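Local coordinates for protein alpha-fucosidase (Bifidobacterium bifidum, PDB 2EAB) that probably hydrolyses alpha-1,2-linked L-fucose from glycans, this chain being the calcium-binding catalytic portion of a longer bifidobacterial protein, at residues A[52-57]-A[189-194]; A[160-165]-A[379-384]; A[324-329]-A[386-391]; A[331-336]-A[437-442]. All coordinates share one frame; numbering follows the deposited sequence.

Contact 1: A[52-57]-A[189-194]; sequences LPFGNG and NVMVAR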
loop_
_atom_site.group_PDB
_atom_site.type_symbol
_atom_site.label_atom_id
_atom_site.label_comp_id
_atom_site.label_asym_id
_atom_site.label_seq_id
_atom_site.Cartn_x
_atom_site.Cartn_y
_atom_site.Cartn_z
ATOM N N LEU A 52 9.749 7.829 15.330
ATOM C CA LEU A 52 9.278 8.644 14.215
ATOM C C LEU A 52 10.041 8.323 12.937
ATOM O O LEU A 52 11.264 8.432 12.901
ATOM C CB LEU A 52 9.351 10.135 14.566
ATOM C CG LEU A 52 8.393 10.574 15.679
ATOM C CD1 LEU A 52 8.695 11.991 16.154
ATOM C CD2 LEU A 52 6.939 10.451 15.220
ATOM N N PRO A 53 9.313 7.881 11.894
ATOM C CA PRO A 53 9.922 7.393 10.668
ATOM C C PRO A 53 10.243 8.457 9.628
ATOM O O PRO A 53 9.522 9.450 9.482
ATOM C CB PRO A 53 8.851 6.453 10.115
ATOM C CG PRO A 53 7.574 7.099 10.515
ATOM C CD PRO A 53 7.843 7.749 11.855
ATOM N N PHE A 54 11.315 8.214 8.889
ATOM C CA PHE A 54 11.639 8.993 7.706
ATOM C C PHE A 54 12.396 8.081 6.747
ATOM O O PHE A 54 12.969 7.068 7.158
ATOM C CB PHE A 54 12.462 10.242 8.069
ATOM C CG PHE A 54 13.839 9.933 8.570
ATOM C CD1 PHE A 54 14.919 9.971 7.701
ATOM C CD2 PHE A 54 14.063 9.591 9.903
ATOM C CE1 PHE A 54 16.199 9.674 8.143
ATOM C CE2 PHE A 54 15.346 9.289 10.352
ATOM C CZ PHE A 54 16.413 9.333 9.471
ATOM N N GLY A 55 12.397 8.432 5.469
ATOM C CA GLY A 55 13.086 7.616 4.486
ATOM C C GLY A 55 13.151 8.279 3.132
ATOM O O GLY A 55 12.526 9.328 2.908
ATOM N N ASN A 56 13.916 7.670 2.231
ATOM C CA ASN A 56 14.010 8.136 0.851
ATOM C C ASN A 56 13.495 7.098 -0.148
ATOM O O ASN A 56 13.841 7.137 -1.327
ATOM C CB ASN A 56 15.448 8.562 0.510
ATOM C CG ASN A 56 16.418 7.392 0.449
ATOM O OD1 ASN A 56 16.048 6.242 0.678
ATOM N ND2 ASN A 56 17.673 7.685 0.129
ATOM N N GLY A 57 12.667 6.176 0.338
ATOM C CA GLY A 57 12.161 5.064 -0.467
ATOM C C GLY A 57 13.066 3.846 -0.455
ATOM O O GLY A 57 12.657 2.764 -0.900
ATOM N N ASN A 189 20.503 10.395 -2.372
ATOM C CA ASN A 189 20.529 8.995 -1.950
ATOM C C ASN A 189 21.282 8.758 -0.641
ATOM O O ASN A 189 22.089 7.829 -0.525
ATOM C CB ASN A 189 21.093 8.113 -3.065
ATOM C CG ASN A 189 20.763 6.660 -2.859
ATOM O OD1 ASN A 189 19.746 6.336 -2.248
ATOM N ND2 ASN A 189 21.618 5.777 -3.352
ATOM N N VAL A 190 21.006 9.600 0.346
ATOM C CA VAL A 190 21.830 9.642 1.541
ATOM C C VAL A 190 21.014 10.086 2.746
ATOM O O VAL A 190 20.098 10.901 2.623
ATOM C CB VAL A 190 23.077 10.562 1.327
ATOM C CG1 VAL A 190 22.675 12.039 1.197
ATOM C CG2 VAL A 190 24.116 10.370 2.428
ATOM N N MET A 191 21.341 9.519 3.902
ATOM C CA MET A 191 20.752 9.929 5.165
ATOM C C MET A 191 21.678 10.948 5.822
ATOM O O MET A 191 22.899 10.788 5.814
ATOM C CB MET A 191 20.543 8.710 6.068
ATOM C CG MET A 191 19.971 9.017 7.442
ATOM S SD MET A 191 19.675 7.529 8.416
ATOM C CE MET A 191 18.340 6.755 7.503
ATOM N N VAL A 192 21.081 11.994 6.378
ATOM C CA VAL A 192 21.829 13.079 6.999
ATOM C C VAL A 192 21.399 13.212 8.450
ATOM O O VAL A 192 20.206 13.200 8.753
ATOM C CB VAL A 192 21.605 14.415 6.235
ATOM C CG1 VAL A 192 22.235 15.592 6.972
ATOM C CG2 VAL A 192 22.155 14.323 4.814
ATOM N N ALA A 193 22.383 13.302 9.342
ATOM C CA ALA A 193 22.149 13.688 10.727
ATOM C C ALA A 193 22.962 14.942 11.018
ATOM O O ALA A 193 24.196 14.921 10.958
ATOM C CB ALA A 193 22.524 12.568 11.677
ATOM N N ARG A 194 22.259 16.033 11.303
ATOM C CA ARG A 194 22.877 17.310 11.630
ATOM C C ARG A 194 22.781 17.504 13.134
ATOM O O ARG A 194 21.685 17.547 13.688
ATOM C CB ARG A 194 22.164 18.442 10.881
ATOM C CG ARG A 194 22.658 19.850 11.202
ATOM C CD ARG A 194 24.041 20.103 10.637
ATOM N NE ARG A 194 24.536 21.428 11.001
ATOM C CZ ARG A 194 25.792 21.834 10.833
ATOM N NH1 ARG A 194 26.699 21.020 10.308
ATOM N NH2 ARG A 194 26.146 23.060 11.201
#

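Contact 2: A[160-165]-A[379-384]; sequences LNLSKG and GRYLTI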
loop_
_atom_site.group_PDB
_atom_site.type_symbol
_atom_site.label_atom_id
_atom_site.label_comp_id
_atom_site.label_asym_id
_atom_site.label_seq_id
_atom_site.Cartn_x
_atom_site.Cartn_y
_atom_site.Cartn_z
ATOM N N LEU A 160 8.354 15.304 14.071
ATOM C CA LEU A 160 8.480 14.886 12.691
ATOM C C LEU A 160 7.758 15.923 11.858
ATOM O O LEU A 160 6.547 16.100 11.983
ATOM C CB LEU A 160 7.879 13.495 12.478
ATOM C CG LEU A 160 8.071 12.869 11.091
ATOM C CD1 LEU A 160 9.544 12.620 10.788
ATOM C CD2 LEU A 160 7.282 11.573 10.980
ATOM N N ASN A 161 8.529 16.628 11.040
ATOM C CA ASN A 161 7.988 17.643 10.161
ATOM C C ASN A 161 7.602 16.978 8.847
ATOM O O ASN A 161 8.457 16.708 8.001
ATOM C CB ASN A 161 9.015 18.755 9.936
ATOM C CG ASN A 161 8.441 19.939 9.188
ATOM O OD1 ASN A 161 7.507 19.803 8.396
ATOM N ND2 ASN A 161 9.008 21.117 9.432
ATOM N N LEU A 162 6.308 16.713 8.692
ATOM C CA LEU A 162 5.806 16.019 7.511
ATOM C C LEU A 162 5.967 16.867 6.259
ATOM O O LEU A 162 6.110 16.337 5.160
ATOM C CB LEU A 162 4.333 15.628 7.678
ATOM C CG LEU A 162 3.901 14.813 8.897
ATOM C CD1 LEU A 162 2.423 14.472 8.773
ATOM C CD2 LEU A 162 4.733 13.545 9.054
ATOM N N SER A 163 5.938 18.187 6.433
ATOM C CA SER A 163 6.022 19.122 5.311
ATOM C C SER A 163 7.418 19.203 4.705
ATOM O O SER A 163 7.571 19.350 3.488
ATOM C CB SER A 163 5.572 20.516 5.749
ATOM O OG SER A 163 4.260 20.478 6.279
ATOM N N LYS A 164 8.432 19.114 5.561
ATOM C CA LYS A 164 9.824 19.212 5.133
ATOM C C LYS A 164 10.527 17.854 5.068
ATOM O O LYS A 164 11.660 17.761 4.605
ATOM C CB LYS A 164 10.595 20.186 6.033
ATOM C CG LYS A 164 10.243 21.650 5.775
ATOM C CD LYS A 164 11.042 22.611 6.646
ATOM C CE LYS A 164 10.868 24.058 6.180
ATOM N NZ LYS A 164 9.441 24.506 6.154
ATOM N N GLY A 165 9.849 16.805 5.526
ATOM C CA GLY A 165 10.402 15.455 5.492
ATOM C C GLY A 165 11.641 15.281 6.347
ATOM O O GLY A 165 12.647 14.738 5.891
ATOM N N GLY A 379 -0.386 9.292 5.850
ATOM C CA GLY A 379 -0.442 8.253 4.830
ATOM C C GLY A 379 0.257 8.688 3.559
ATOM O O GLY A 379 0.889 7.880 2.883
ATOM N N ARG A 380 0.134 9.969 3.227
ATOM C CA ARG A 380 0.850 10.516 2.086
ATOM C C ARG A 380 2.346 10.568 2.388
ATOM O O ARG A 380 3.158 10.095 1.599
ATOM C CB ARG A 380 0.303 11.895 1.706
ATOM C CG ARG A 380 -1.154 11.858 1.248
ATOM C CD ARG A 380 -1.632 13.175 0.657
ATOM N NE ARG A 380 -1.026 13.454 -0.640
ATOM C CZ ARG A 380 -0.021 14.303 -0.837
ATOM N NH1 ARG A 380 0.516 14.973 0.180
ATOM N NH2 ARG A 380 0.442 14.493 -2.060
ATOM N N TYR A 381 2.696 11.125 3.545
ATOM C CA TYR A 381 4.080 11.184 4.002
ATOM C C TYR A 381 4.767 9.814 3.938
ATOM O O TYR A 381 5.888 9.695 3.441
ATOM C CB TYR A 381 4.135 11.746 5.432
ATOM C CG TYR A 381 5.511 11.659 6.034
ATOM C CD1 TYR A 381 6.453 12.653 5.802
ATOM C CD2 TYR A 381 5.885 10.559 6.805
ATOM C CE1 TYR A 381 7.731 12.563 6.338
ATOM C CE2 TYR A 381 7.159 10.456 7.340
ATOM C CZ TYR A 381 8.075 11.461 7.103
ATOM O OH TYR A 381 9.338 11.358 7.629
ATOM N N LEU A 382 4.080 8.790 4.439
ATOM C CA LEU A 382 4.654 7.450 4.543
ATOM C C LEU A 382 4.865 6.817 3.177
ATOM O O LEU A 382 5.756 5.977 3.020
ATOM C CB LEU A 382 3.803 6.546 5.439
ATOM C CG LEU A 382 3.813 6.897 6.932
ATOM C CD1 LEU A 382 2.732 6.104 7.644
ATOM C CD2 LEU A 382 5.189 6.655 7.575
ATOM N N THR A 383 4.059 7.225 2.193
ATOM C CA THR A 383 4.276 6.796 0.813
ATOM C C THR A 383 5.592 7.375 0.289
ATOM O O THR A 383 6.416 6.656 -0.275
ATOM C CB THR A 383 3.121 7.221 -0.123
ATOM O OG1 THR A 383 1.868 6.764 0.394
ATOM C CG2 THR A 383 3.314 6.632 -1.510
ATOM N N ILE A 384 5.784 8.680 0.483
ATOM C CA ILE A 384 7.023 9.337 0.072
ATOM C C ILE A 384 8.244 8.684 0.734
ATOM O O ILE A 384 9.264 8.472 0.086
ATOM C CB ILE A 384 6.987 10.858 0.374
ATOM C CG1 ILE A 384 5.772 11.512 -0.299
ATOM C CG2 ILE A 384 8.292 11.530 -0.065
ATOM C CD1 ILE A 384 5.488 12.926 0.185
#

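Contact 3: A[324-329]-A[386-391]; sequences IDDHSA and SSRENS. With CA (calcium ion), chain C.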
loop_
_atom_site.group_PDB
_atom_site.type_symbol
_atom_site.label_atom_id
_atom_site.label_comp_id
_atom_site.label_asym_id
_atom_site.label_seq_id
_atom_site.Cartn_x
_atom_site.Cartn_y
_atom_site.Cartn_z
ATOM N N ILE A 324 14.543 18.965 0.680
ATOM C CA ILE A 324 13.272 19.588 1.032
ATOM C C ILE A 324 12.482 19.953 -0.226
ATOM O O ILE A 324 11.267 19.748 -0.271
ATOM C CB ILE A 324 13.460 20.788 1.995
ATOM C CG1 ILE A 324 13.954 20.286 3.360
ATOM C CG2 ILE A 324 12.156 21.578 2.147
ATOM C CD1 ILE A 324 14.333 21.379 4.342
ATOM N N ASP A 325 13.171 20.455 -1.250
ATOM C CA ASP A 325 12.531 20.746 -2.540
ATOM C C ASP A 325 11.855 19.497 -3.117
ATOM O O ASP A 325 10.706 19.552 -3.559
ATOM C CB ASP A 325 13.545 21.297 -3.551
ATOM C CG ASP A 325 14.001 22.721 -3.234
ATOM O OD1 ASP A 325 13.429 23.370 -2.337
ATOM O OD2 ASP A 325 14.944 23.193 -3.907
ATOM N N ASP A 326 12.578 18.379 -3.097
ATOM C CA ASP A 326 12.102 17.104 -3.628
ATOM C C ASP A 326 10.909 16.558 -2.835
ATOM O O ASP A 326 9.887 16.176 -3.417
ATOM C CB ASP A 326 13.259 16.105 -3.614
ATOM C CG ASP A 326 12.820 14.688 -3.907
ATOM O OD1 ASP A 326 12.526 14.383 -5.082
ATOM O OD2 ASP A 326 12.787 13.876 -2.955
ATOM N N HIS A 327 11.045 16.528 -1.512
ATOM C CA HIS A 327 10.003 16.015 -0.639
ATOM C C HIS A 327 8.744 16.869 -0.725
ATOM O O HIS A 327 7.636 16.349 -0.910
ATOM C CB HIS A 327 10.485 15.971 0.808
ATOM C CG HIS A 327 9.453 15.453 1.754
ATOM N ND1 HIS A 327 8.546 16.268 2.397
ATOM C CD2 HIS A 327 9.156 14.188 2.132
ATOM C CE1 HIS A 327 7.744 15.524 3.139
ATOM N NE2 HIS A 327 8.095 14.260 2.998
ATOM N N SER A 328 8.920 18.182 -0.581
ATOM C CA SER A 328 7.779 19.096 -0.563
ATOM C C SER A 328 7.060 19.185 -1.910
ATOM O O SER A 328 5.856 19.435 -1.945
ATOM C CB SER A 328 8.179 20.488 -0.056
ATOM O OG SER A 328 9.049 21.140 -0.960
ATOM N N ALA A 329 7.784 18.971 -3.007
ATOM C CA ALA A 329 7.169 18.964 -4.335
ATOM C C ALA A 329 6.031 17.950 -4.406
ATOM O O ALA A 329 4.997 18.216 -5.030
ATOM C CB ALA A 329 8.200 18.682 -5.410
ATOM N N SER A 386 8.593 5.563 1.871
ATOM C CA SER A 386 8.772 4.120 1.627
ATOM C C SER A 386 8.716 3.660 0.168
ATOM O O SER A 386 9.121 2.536 -0.135
ATOM C CB SER A 386 7.753 3.308 2.435
ATOM O OG SER A 386 6.437 3.499 1.952
ATOM N N SER A 387 8.213 4.514 -0.718
ATOM C CA SER A 387 7.933 4.108 -2.089
ATOM C C SER A 387 8.215 5.256 -3.051
ATOM O O SER A 387 7.342 6.085 -3.319
ATOM C CB SER A 387 6.474 3.646 -2.198
ATOM O OG SER A 387 6.172 3.151 -3.491
ATOM N N ARG A 388 9.438 5.321 -3.563
ATOM C CA ARG A 388 9.783 6.362 -4.528
ATOM C C ARG A 388 9.928 5.770 -5.923
ATOM O O ARG A 388 10.027 4.551 -6.081
ATOM C CB ARG A 388 11.048 7.114 -4.100
ATOM C CG ARG A 388 10.864 7.970 -2.848
ATOM C CD ARG A 388 9.805 9.057 -3.041
ATOM N NE ARG A 388 10.123 9.979 -4.136
ATOM C CZ ARG A 388 10.827 11.103 -4.006
ATOM N NH1 ARG A 388 11.293 11.482 -2.821
ATOM N NH2 ARG A 388 11.054 11.857 -5.076
ATOM N N GLU A 389 9.943 6.637 -6.937
ATOM C CA GLU A 389 10.064 6.198 -8.333
ATOM C C GLU A 389 11.258 5.287 -8.538
ATOM O O GLU A 389 11.201 4.365 -9.352
ATOM C CB GLU A 389 10.199 7.394 -9.279
ATOM C CG GLU A 389 8.995 8.293 -9.319
ATOM C CD GLU A 389 9.306 9.659 -9.900
ATOM O OE1 GLU A 389 9.579 9.736 -11.118
ATOM O OE2 GLU A 389 9.265 10.653 -9.134
ATOM N N ASN A 390 12.334 5.546 -7.801
ATOM C CA ASN A 390 13.548 4.760 -7.943
ATOM C C ASN A 390 13.784 3.734 -6.831
ATOM O O ASN A 390 14.875 3.179 -6.724
ATOM C CB ASN A 390 14.766 5.672 -8.125
ATOM C CG ASN A 390 15.086 6.487 -6.883
ATOM O OD1 ASN A 390 14.384 6.425 -5.870
ATOM N ND2 ASN A 390 16.158 7.261 -6.960
ATOM N N SER A 391 12.764 3.465 -6.018
ATOM C CA SER A 391 12.829 2.345 -5.078
ATOM C C SER A 391 12.976 1.049 -5.846
ATOM O O SER A 391 12.384 0.876 -6.920
ATOM C CB SER A 391 11.558 2.254 -4.235
ATOM O OG SER A 391 11.463 3.324 -3.317
HETATM CA CA CA C . 10.749 0.547 -0.851
#

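Contact 4: A[331-336]-A[437-442]; sequences YDRVKI and MGELAE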
loop_
_atom_site.group_PDB
_atom_site.type_symbol
_atom_site.label_atom_id
_atom_site.label_comp_id
_atom_site.label_asym_id
_atom_site.label_seq_id
_atom_site.Cartn_x
_atom_site.Cartn_y
_atom_site.Cartn_z
ATOM N N TYR A 331 4.743 16.321 -1.374
ATOM C CA TYR A 331 3.912 16.460 -0.186
ATOM C C TYR A 331 2.907 17.604 -0.307
ATOM O O TYR A 331 1.760 17.467 0.101
ATOM C CB TYR A 331 4.769 16.628 1.073
ATOM C CG TYR A 331 3.947 16.677 2.338
ATOM C CD1 TYR A 331 3.560 15.503 2.993
ATOM C CD2 TYR A 331 3.528 17.898 2.867
ATOM C CE1 TYR A 331 2.789 15.545 4.141
ATOM C CE2 TYR A 331 2.758 17.952 4.018
ATOM C CZ TYR A 331 2.393 16.772 4.655
ATOM O OH TYR A 331 1.626 16.799 5.796
ATOM N N ASP A 332 3.346 18.733 -0.860
ATOM C CA ASP A 332 2.494 19.920 -0.894
ATOM C C ASP A 332 1.450 19.931 -2.018
ATOM O O ASP A 332 0.705 20.902 -2.156
ATOM C CB ASP A 332 3.339 21.202 -0.884
ATOM C CG ASP A 332 3.958 21.486 0.481
ATOM O OD1 ASP A 332 3.380 21.067 1.508
ATOM O OD2 ASP A 332 5.018 22.149 0.523
ATOM N N ARG A 333 1.364 18.847 -2.793
ATOM C CA ARG A 333 0.371 18.756 -3.871
ATOM C C ARG A 333 -1.061 18.758 -3.350
ATOM O O ARG A 333 -1.971 19.223 -4.039
ATOM C CB ARG A 333 0.593 17.501 -4.709
ATOM C CG ARG A 333 1.848 17.524 -5.546
ATOM C CD ARG A 333 2.063 16.174 -6.175
ATOM N NE ARG A 333 3.281 16.120 -6.973
ATOM C CZ ARG A 333 3.707 15.032 -7.606
ATOM N NH1 ARG A 333 3.015 13.901 -7.542
ATOM N NH2 ARG A 333 4.830 15.072 -8.311
ATOM N N VAL A 334 -1.253 18.228 -2.146
ATOM C CA VAL A 334 -2.567 18.120 -1.541
ATOM C C VAL A 334 -2.625 18.989 -0.294
ATOM O O VAL A 334 -1.723 18.955 0.543
ATOM C CB VAL A 334 -2.915 16.644 -1.185
ATOM C CG1 VAL A 334 -4.215 16.557 -0.387
ATOM C CG2 VAL A 334 -3.018 15.801 -2.446
ATOM N N LYS A 335 -3.693 19.771 -0.182
ATOM C CA LYS A 335 -3.974 20.527 1.032
ATOM C C LYS A 335 -5.391 20.218 1.471
ATOM O O LYS A 335 -6.278 20.029 0.637
ATOM C CB LYS A 335 -3.806 22.029 0.791
ATOM C CG LYS A 335 -2.393 22.447 0.404
ATOM C CD LYS A 335 -1.442 22.299 1.587
ATOM C CE LYS A 335 0.010 22.329 1.157
ATOM N NZ LYS A 335 0.909 22.313 2.346
ATOM N N ILE A 336 -5.603 20.157 2.779
ATOM C CA ILE A 336 -6.919 19.859 3.319
ATOM C C ILE A 336 -7.169 20.703 4.565
ATOM O O ILE A 336 -6.336 20.747 5.478
ATOM C CB ILE A 336 -7.121 18.332 3.578
ATOM C CG1 ILE A 336 -8.561 18.044 4.022
ATOM C CG2 ILE A 336 -6.078 17.779 4.568
ATOM C CD1 ILE A 336 -8.943 16.575 3.990
ATOM N N MET A 437 0.102 11.166 -5.905
ATOM C CA MET A 437 1.452 10.623 -5.758
ATOM C C MET A 437 1.679 9.529 -6.796
ATOM O O MET A 437 2.380 8.548 -6.528
ATOM C CB MET A 437 1.651 10.049 -4.350
ATOM C CG MET A 437 1.416 11.052 -3.233
ATOM S SD MET A 437 1.655 10.370 -1.589
ATOM C CE MET A 437 0.310 9.177 -1.516
ATOM N N GLY A 438 1.110 9.705 -7.990
ATOM C CA GLY A 438 1.056 8.634 -8.989
ATOM C C GLY A 438 2.405 8.044 -9.365
ATOM O O GLY A 438 2.521 6.832 -9.583
ATOM N N GLU A 439 3.432 8.886 -9.443
ATOM C CA GLU A 439 4.761 8.400 -9.809
ATOM C C GLU A 439 5.311 7.399 -8.792
ATOM O O GLU A 439 6.175 6.581 -9.115
ATOM C CB GLU A 439 5.737 9.564 -10.002
ATOM C CG GLU A 439 6.066 10.332 -8.740
ATOM C CD GLU A 439 5.228 11.576 -8.543
ATOM O OE1 GLU A 439 4.020 11.571 -8.874
ATOM O OE2 GLU A 439 5.796 12.576 -8.050
ATOM N N LEU A 440 4.796 7.463 -7.567
ATOM C CA LEU A 440 5.284 6.615 -6.488
ATOM C C LEU A 440 4.741 5.187 -6.577
ATOM O O LEU A 440 5.149 4.318 -5.806
ATOM C CB LEU A 440 5.003 7.249 -5.125
ATOM C CG LEU A 440 5.508 8.684 -4.924
ATOM C CD1 LEU A 440 5.460 9.065 -3.459
ATOM C CD2 LEU A 440 6.911 8.889 -5.469
ATOM N N ALA A 441 3.846 4.936 -7.532
ATOM C CA ALA A 441 3.392 3.578 -7.826
ATOM C C ALA A 441 4.399 2.795 -8.661
ATOM O O ALA A 441 4.267 1.578 -8.803
ATOM C CB ALA A 441 2.054 3.615 -8.538
ATOM N N GLU A 442 5.398 3.474 -9.220
ATOM C CA GLU A 442 6.349 2.813 -10.117
ATOM C C GLU A 442 6.944 1.510 -9.554
ATOM O O GLU A 442 6.959 0.502 -10.259
ATOM C CB GLU A 442 7.455 3.777 -10.573
ATOM C CG GLU A 442 8.538 3.149 -11.469
ATOM C CD GLU A 442 7.996 2.462 -12.721
ATOM O OE1 GLU A 442 6.963 2.908 -13.271
ATOM O OE2 GLU A 442 8.628 1.478 -13.166
#

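Contact 1: A[52-57]-A[189-194]
Met191 meets the rim of the Phe54 ring with the end of its chain, and this apolar pair makes the main touch between the two strands. Met191 CE lies 3.7 Å from Phe54 CE1, approaching obliquely, while Met191 CG sits in the ring plane at the edge. The sulfur is 5.0 Å from the ring centroid and 73° off the normal, an oblique Met-aromatic contact. CG of Met191 stands anti to the backbone N, and the bend at chi3 (-68°) brings the methyl to Phe54 CE1 and CZ, obliquely to the ring.

The polar part is looser. Asn56 ND2 comes within 3.4 Å of Asn189 OD1, with the two amide planes 19° apart, but ND2 is bonded to Ser185 O and Asn56 OD1 accepts from the backbone N of Lys58 and Ile59. The Asn56 amide is thereby fixed from both ends.

Asn189 and Val190 both face Ser185 in a G1 beta bulge where strands 176-185 and 190-197 join. The Phe54-Met191 pair joins strand 52-55 of one antiparallel sheet to strand 190-197 of another, consistent with the beta-sandwich of this N-terminal domain.

Contact 2: A[160-165]-A[379-384]
Tyr381 lies against Leu162, whose CD2 methyl sits over one face of the phenol ring. That methyl is 3.8 Å from the ring centroid and 17° off the normal, a CH-pi contact displaced a little toward the CG side, where the nearest approach is 3.6 Å from Leu162 CD2 to Tyr381 CG. The two side chains cross at about a right angle. At the ring's edge, near its plane, Gly165 CA comes to 4.0 Å from Tyr381 CE1. Leu160 and Tyr381 reach toward each other from opposite directions and meet at the far end of the phenol, Leu160 CD1 3.4 Å from Tyr381 OH and Leu160 CD2 3.8 Å from Tyr381 CE2.

The buried hydroxyl is satisfied by a hydrogen bond to Pro53 O, which ties down the outer end of the ring. With CG anti to the backbone N (chi1 172°), Tyr381 reaches from its helix to the turn at 162-165. A leucine in its place would probably leave Pro53 O without this partner and open a gap beside Leu160, where the outer end of the ring had been.

The turn is itself braced from within: Asn161 OD1 accepts from Lys164 N at 3.1 Å, an Asx motif, and Gly165 adopts a positive phi (64°) favourable to glycine as the chain turns into the next strand. Helix 365-386 of the catalytic domain packs Tyr381 against the turn between strands 156-161 and 166-173, with strand 52-55 packed beside Leu160 and helix 316-331 placing Tyr331 against Leu162.

Contact 3: A[324-329]-A[386-391]
Asp326 and Arg388 come from opposite directions, with the carboxylate and guanidinium planes 16° apart and so nearly coplanar. The arginine grips end-on with both terminal nitrogens: Arg388 NH1 gives 2.8 Å to Asp326 OD2 and Arg388 NH2 gives 2.9 Å to Asp326 OD1. Both bonds are close to straight, with N-H...acceptor angles of 168° and 172°. Each oxygen is met on its syn side, and each lies within a degree or two of the guanidinium plane, which is the geometry of a bidentate salt bridge.

The two chains reach this position differently. Asp326 projects from helix 316-331 with CG anti to the backbone N, whereas Arg388 is folded at both chi2 and chi3 before its guanidinium faces the helix. The foot of the arginine is secured as well, because Arg388 N donates to Ser391 OG at 2.9 Å across the type I turn 388-391, and that same serine is hydrogen-bonded to Gly57 O. Two residues earlier, Ser386 O binds the calcium ion at 2.7 Å, with Glu77 and Leu393 as further ligands. The bridge thus links the helix by its carboxylate to the loop that leaves the calcium site.

An alanine at Asp326 would remove both acceptors and is likely to leave the Arg388 guanidinium free to turn, its charge without this mate. Paired bonds that are short, straight and nearly coplanar hold the guanidinium against rotation, and the opposite charges probably strengthen that hold at this partly buried position.

Contact 4: A[331-336]-A[437-442]
Arg333 reaches across to Glu439 with its guanidinium. Tyr331, at the end of helix 316-331, opens a type I turn running to Val334; its carbonyl O accepts from Arg380 NH1. Asp332 follows and holds its own segment together, OD1 taking a 2.9 Å bond from Lys335 NZ that arrives from above the carboxylate plane.

Arg333 is the residue that crosses. Its chain is extended from CG to NE, carrying the charged group out to Glu439, which comes from the opposite direction. Arg333 NH1 donates to Glu439 OE1 at 2.9 Å in an almost perfectly straight bond (178°), on the syn side of that oxygen and in the guanidinium plane. The second bond, Arg333 NH2 to Glu439 OE2 at 2.7 Å, is weak because its angle is only 129°. A 46° twist between the guanidinium and carboxylate planes accompanies this unequal two-point salt bridge. Arg333 NH1 is also hydrogen-bonded to Asn436 O, so it serves two acceptors, and it lies 4.0 Å from Met437 CA.

Glu439 sits in a short 3-10 segment, 438-441, in which Leu440 N bonds Met437 O at 2.8 Å, and a bend at chi2 directs its carboxylate to the arginine. The contact thus joins the connection after helix 316-331 to the loop before helix 442-450, both in the catalytic domain.

Val334 packs against Tyr376 and Arg380 of helix 365-386 and Leu817. Lys335 and Ile336 begin strand 335-337, an outer strand of the antiparallel sheet whose next member is strand 812-819.

Contact 1 closes along the chain before contacts 3 and 4 open, while the segments of contact 2 alternate with those of all three others. Contact 1 lies within the N-terminal beta domain, contacts 3 and 4 within the catalytic domain, and contact 2 spans the two. Centres of contacts 1 and 2 are about 11 Å apart, as are those of 1 and 3; contacts 3 and 4 are about 9 Å apart, whereas 1 and 4 do not touch. Helix 365-386 supplies Tyr381 to contact 2 and ends at the calcium-binding Ser386 of contact 3. Gly57 and Glu77 bring the beta domain to the same metal site, so contact 2 and this shared site join the two domains, with contacts 1, 3 and 4 close by.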